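Local atomic coordinates of malate dehydrogenase (Porphyromonas gingivalis, PDB entry 3FI9), a protein that probably interconverts malate and oxaloacetate, using NAD as the redox partner. Residues E9-G21 against E72-G84. Residues are numbered along the deposited sequence; the frame is centred on the assembly and turned at random.
Sequences EKLTIVGAAGMIG and EALTDAKYIVSSG
Lys10 reaches across the turn at Leu74-Ala77 to the C-terminal end of helix 70-74: its chain runs fully extended from a CG anti to the backbone N (chi1 167°), so that NZ gives a hydrogen bond to Thr75 O at 3.1 Å and a weak one to Glu72 O. Thr12 OG1 works on the same helix end, donating to Ala73 O at 2.9 Å from 31° off the carbonyl plane. Between the strands, Lys10 O takes both Lys78 N and Tyr79 N; a parallel ladder then follows, with Thr12 N bonded to Tyr79 O at 2.9 Å, Val81 N to Thr12 O, Val14 N to Val81 O and Ser83 N to Val14 O. On one face Leu11 CD1 lies 3.9 Å from Tyr79 CB, the two side chains nearly perpendicular, while Ile13 runs beside Val81; helix 19-30 packs on this face through Met24. On the other, Val14 CG1 sits 3.5 Å from Ser82 OG, which accepts from Gly84 N in an ST turn. Water 3 joins Gly15 O, Gly21 N and Ser83 OG where Ile20 CG2 meets Ser83 CB. Here the first and fourth strands of a Rossmann fold pair centrally, beside the glycine-rich turn predicted to bind NAD.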
loop_
_atom_site.group_PDB
_atom_site.type_symbol
_atom_site.label_atom_id
_atom_site.label_comp_id
_atom_site.label_asym_id
_atom_site.label_seq_id
_atom_site.Cartn_x
_atom_site.Cartn_y
_atom_site.Cartn_z
ATOM N N GLU A 9 -21.591 1.603 -4.393
ATOM C CA GLU A 9 -21.576 0.500 -5.361
ATOM C C GLU A 9 -20.361 -0.429 -5.178
ATOM O O GLU A 9 -19.332 -0.000 -4.692
ATOM C CB GLU A 9 -21.728 1.046 -6.792
ATOM C CG GLU A 9 -23.064 1.823 -6.863
ATOM C CD GLU A 9 -23.585 2.108 -8.241
ATOM O OE1 GLU A 9 -24.741 1.700 -8.536
ATOM O OE2 GLU A 9 -22.884 2.776 -9.013
ATOM N N LYS A 10 -20.506 -1.689 -5.571
ATOM C CA LYS A 10 -19.488 -2.722 -5.324
ATOM C C LYS A 10 -18.327 -2.589 -6.313
ATOM O O LYS A 10 -18.530 -2.405 -7.534
ATOM C CB LYS A 10 -20.135 -4.104 -5.342
ATOM C CG LYS A 10 -19.201 -5.307 -5.400
ATOM C CD LYS A 10 -19.987 -6.598 -5.087
ATOM C CE LYS A 10 -19.134 -7.829 -5.329
ATOM N NZ LYS A 10 -19.875 -9.086 -5.107
ATOM N N LEU A 11 -17.127 -2.598 -5.733
ATOM C CA LEU A 11 -15.883 -2.683 -6.454
ATOM C C LEU A 11 -15.280 -4.067 -6.214
ATOM O O LEU A 11 -15.025 -4.511 -5.062
ATOM C CB LEU A 11 -14.909 -1.557 -6.011
ATOM C CG LEU A 11 -13.405 -1.727 -6.364
ATOM C CD1 LEU A 11 -13.188 -1.897 -7.888
ATOM C CD2 LEU A 11 -12.551 -0.511 -5.842
ATOM N N THR A 12 -15.056 -4.766 -7.314
ATOM C CA THR A 12 -14.388 -6.049 -7.248
ATOM C C THR A 12 -12.978 -6.063 -7.840
ATOM O O THR A 12 -12.752 -5.730 -9.019
ATOM C CB THR A 12 -15.226 -7.099 -7.947
ATOM O OG1 THR A 12 -16.461 -7.239 -7.235
ATOM C CG2 THR A 12 -14.494 -8.447 -7.987
ATOM N N ILE A 13 -12.042 -6.529 -7.035
ATOM C CA ILE A 13 -10.653 -6.694 -7.486
ATOM C C ILE A 13 -10.466 -8.110 -7.898
ATOM O O ILE A 13 -10.652 -9.000 -7.083
ATOM C CB ILE A 13 -9.661 -6.406 -6.347
ATOM C CG1 ILE A 13 -9.820 -4.979 -5.840
ATOM C CG2 ILE A 13 -8.177 -6.653 -6.814
ATOM C CD1 ILE A 13 -9.916 -3.934 -6.876
ATOM N N VAL A 14 -10.104 -8.347 -9.161
ATOM C CA VAL A 14 -9.783 -9.694 -9.584
ATOM C C VAL A 14 -8.268 -9.903 -9.518
ATOM O O VAL A 14 -7.522 -9.049 -9.946
ATOM C CB VAL A 14 -10.325 -9.969 -11.026
ATOM C CG1 VAL A 14 -9.840 -11.305 -11.536
ATOM C CG2 VAL A 14 -11.813 -9.955 -11.016
ATOM N N GLY A 15 -7.817 -11.016 -8.950
ATOM C CA GLY A 15 -6.392 -11.242 -8.816
ATOM C C GLY A 15 -5.896 -10.723 -7.485
ATOM O O GLY A 15 -4.734 -10.381 -7.354
ATOM N N ALA A 16 -6.803 -10.655 -6.511
ATOM C CA ALA A 16 -6.540 -10.008 -5.210
ATOM C C ALA A 16 -5.530 -10.730 -4.298
ATOM O O ALA A 16 -5.022 -10.129 -3.344
ATOM C CB ALA A 16 -7.890 -9.822 -4.441
ATOM N N ALA A 17 -5.241 -12.012 -4.566
ATOM C CA ALA A 17 -4.325 -12.739 -3.680
ATOM C C ALA A 17 -2.864 -12.373 -3.913
ATOM O O ALA A 17 -2.027 -12.596 -3.046
ATOM C CB ALA A 17 -4.516 -14.269 -3.793
ATOM N N GLY A 18 -2.570 -11.848 -5.104
ATOM C CA GLY A 18 -1.226 -11.440 -5.483
ATOM C C GLY A 18 -0.678 -10.150 -4.870
ATOM O O GLY A 18 -1.380 -9.400 -4.162
ATOM N N MET A 19 0.603 -9.911 -5.131
ATOM C CA MET A 19 1.285 -8.734 -4.635
ATOM C C MET A 19 0.658 -7.457 -5.183
ATOM O O MET A 19 0.399 -6.500 -4.436
ATOM C CB MET A 19 2.789 -8.833 -4.943
ATOM C CG MET A 19 3.504 -9.976 -4.120
ATOM S SD MET A 19 3.473 -9.698 -2.319
ATOM C CE MET A 19 4.224 -8.105 -2.228
ATOM N N ILE A 20 0.372 -7.438 -6.478
ATOM C CA ILE A 20 -0.411 -6.328 -7.018
ATOM C C ILE A 20 -1.870 -6.192 -6.467
ATOM O O ILE A 20 -2.291 -5.109 -5.990
ATOM C CB ILE A 20 -0.472 -6.394 -8.546
ATOM C CG1 ILE A 20 0.927 -6.254 -9.151
ATOM C CG2 ILE A 20 -1.383 -5.300 -9.049
ATOM C CD1 ILE A 20 0.938 -6.518 -10.653
ATOM N N GLY A 21 -2.645 -7.269 -6.566
ATOM C CA GLY A 21 -4.066 -7.208 -6.113
ATOM C C GLY A 21 -4.199 -6.881 -4.629
ATOM O O GLY A 21 -5.127 -6.176 -4.207
ATOM N N GLU A 72 -20.218 -15.079 -7.415
ATOM C CA GLU A 72 -20.402 -14.300 -6.186
ATOM C C GLU A 72 -19.704 -12.942 -6.248
ATOM O O GLU A 72 -20.277 -11.910 -5.867
ATOM C CB GLU A 72 -19.856 -15.101 -5.004
ATOM C CG GLU A 72 -20.787 -16.216 -4.596
ATOM C CD GLU A 72 -20.267 -16.970 -3.396
ATOM O OE1 GLU A 72 -19.111 -16.697 -2.985
ATOM O OE2 GLU A 72 -21.017 -17.826 -2.875
ATOM N N ALA A 73 -18.491 -12.965 -6.769
ATOM C CA ALA A 73 -17.607 -11.792 -6.889
ATOM C C ALA A 73 -18.171 -10.754 -7.853
ATOM O O ALA A 73 -18.128 -9.553 -7.589
ATOM C CB ALA A 73 -16.221 -12.247 -7.362
ATOM N N LEU A 74 -18.663 -11.212 -9.005
ATOM C CA LEU A 74 -19.191 -10.245 -9.991
ATOM C C LEU A 74 -20.647 -9.833 -9.763
ATOM O O LEU A 74 -21.110 -8.804 -10.257
ATOM C CB LEU A 74 -18.956 -10.766 -11.413
ATOM C CG LEU A 74 -17.480 -10.883 -11.818
ATOM C CD1 LEU A 74 -17.357 -11.169 -13.288
ATOM C CD2 LEU A 74 -16.752 -9.597 -11.469
ATOM N N THR A 75 -21.401 -10.611 -9.002
ATOM C CA THR A 75 -22.797 -10.194 -8.703
ATOM C C THR A 75 -22.884 -8.842 -7.998
ATOM O O THR A 75 -22.272 -8.653 -6.951
ATOM C CB THR A 75 -23.555 -11.307 -7.905
ATOM O OG1 THR A 75 -23.527 -12.519 -8.684
ATOM C CG2 THR A 75 -24.993 -10.904 -7.655
ATOM N N ASP A 76 -23.640 -7.903 -8.577
ATOM C CA ASP A 76 -23.762 -6.521 -8.078
ATOM C C ASP A 76 -22.498 -5.684 -8.358
ATOM O O ASP A 76 -22.472 -4.487 -8.052
ATOM C CB ASP A 76 -24.075 -6.470 -6.572
ATOM C CG ASP A 76 -25.362 -7.198 -6.199
ATOM O OD1 ASP A 76 -26.396 -6.985 -6.870
ATOM O OD2 ASP A 76 -25.345 -7.955 -5.202
ATOM N N ALA A 77 -21.465 -6.274 -8.958
ATOM C CA ALA A 77 -20.233 -5.499 -9.259
ATOM C C ALA A 77 -20.585 -4.361 -10.197
ATOM O O ALA A 77 -21.208 -4.599 -11.225
ATOM C CB ALA A 77 -19.165 -6.413 -9.910
ATOM N N LYS A 78 -20.202 -3.134 -9.865
ATOM C CA LYS A 78 -20.297 -2.035 -10.807
ATOM C C LYS A 78 -18.946 -1.528 -11.321
ATOM O O LYS A 78 -18.896 -0.807 -12.313
ATOM C CB LYS A 78 -20.993 -0.847 -10.178
ATOM C CG LYS A 78 -22.521 -1.100 -9.897
ATOM C CD LYS A 78 -23.251 -1.655 -11.122
ATOM C CE LYS A 78 -24.770 -1.477 -10.956
ATOM N NZ LYS A 78 -25.271 -2.575 -10.138
ATOM N N TYR A 79 -17.892 -1.835 -10.590
ATOM C CA TYR A 79 -16.504 -1.508 -11.010
ATOM C C TYR A 79 -15.676 -2.730 -10.810
ATOM O O TYR A 79 -15.852 -3.463 -9.837
ATOM C CB TYR A 79 -15.933 -0.340 -10.198
ATOM C CG TYR A 79 -16.825 0.852 -10.327
ATOM C CD1 TYR A 79 -16.657 1.757 -11.355
ATOM C CD2 TYR A 79 -17.931 1.021 -9.463
ATOM C CE1 TYR A 79 -17.532 2.877 -11.495
ATOM C CE2 TYR A 79 -18.783 2.085 -9.609
ATOM C CZ TYR A 79 -18.570 3.020 -10.608
ATOM O OH TYR A 79 -19.433 4.080 -10.751
ATOM N N ILE A 80 -14.764 -2.974 -11.756
ATOM C CA ILE A 80 -13.915 -4.126 -11.684
ATOM C C ILE A 80 -12.517 -3.719 -12.076
ATOM O O ILE A 80 -12.331 -3.023 -13.080
ATOM C CB ILE A 80 -14.337 -5.222 -12.708
ATOM C CG1 ILE A 80 -15.747 -5.754 -12.382
ATOM C CG2 ILE A 80 -13.312 -6.375 -12.671
ATOM C CD1 ILE A 80 -16.307 -6.692 -13.471
ATOM N N VAL A 81 -11.535 -4.171 -11.313
ATOM C CA VAL A 81 -10.142 -3.994 -11.705
ATOM C C VAL A 81 -9.495 -5.348 -11.676
ATOM O O VAL A 81 -9.475 -5.976 -10.641
ATOM C CB VAL A 81 -9.389 -3.075 -10.711
ATOM C CG1 VAL A 81 -7.847 -3.024 -11.032
ATOM C CG2 VAL A 81 -10.026 -1.696 -10.721
ATOM N N SER A 82 -8.926 -5.791 -12.795
ATOM C CA SER A 82 -8.247 -7.111 -12.808
ATOM C C SER A 82 -6.764 -7.137 -13.051
ATOM O O SER A 82 -6.299 -6.630 -14.085
ATOM C CB SER A 82 -8.869 -8.061 -13.842
ATOM O OG SER A 82 -8.152 -9.301 -13.844
ATOM N N SER A 83 -6.029 -7.756 -12.122
ATOM C CA SER A 83 -4.659 -8.137 -12.399
ATOM C C SER A 83 -4.596 -9.632 -12.496
ATOM O O SER A 83 -3.589 -10.217 -12.157
ATOM C CB SER A 83 -3.679 -7.697 -11.309
ATOM O OG SER A 83 -4.193 -8.066 -10.035
ATOM N N GLY A 84 -5.683 -10.265 -12.918
ATOM C CA GLY A 84 -5.700 -11.733 -12.897
ATOM C C GLY A 84 -5.296 -12.293 -14.229
ATOM O O GLY A 84 -6.134 -12.789 -14.954
HETATM O O HOH W 1 -23.286 -2.630 -6.296
HETATM O O HOH W 2 -22.320 -8.877 -3.809
HETATM O O HOH W 3 -2.390 -9.611 -8.233
#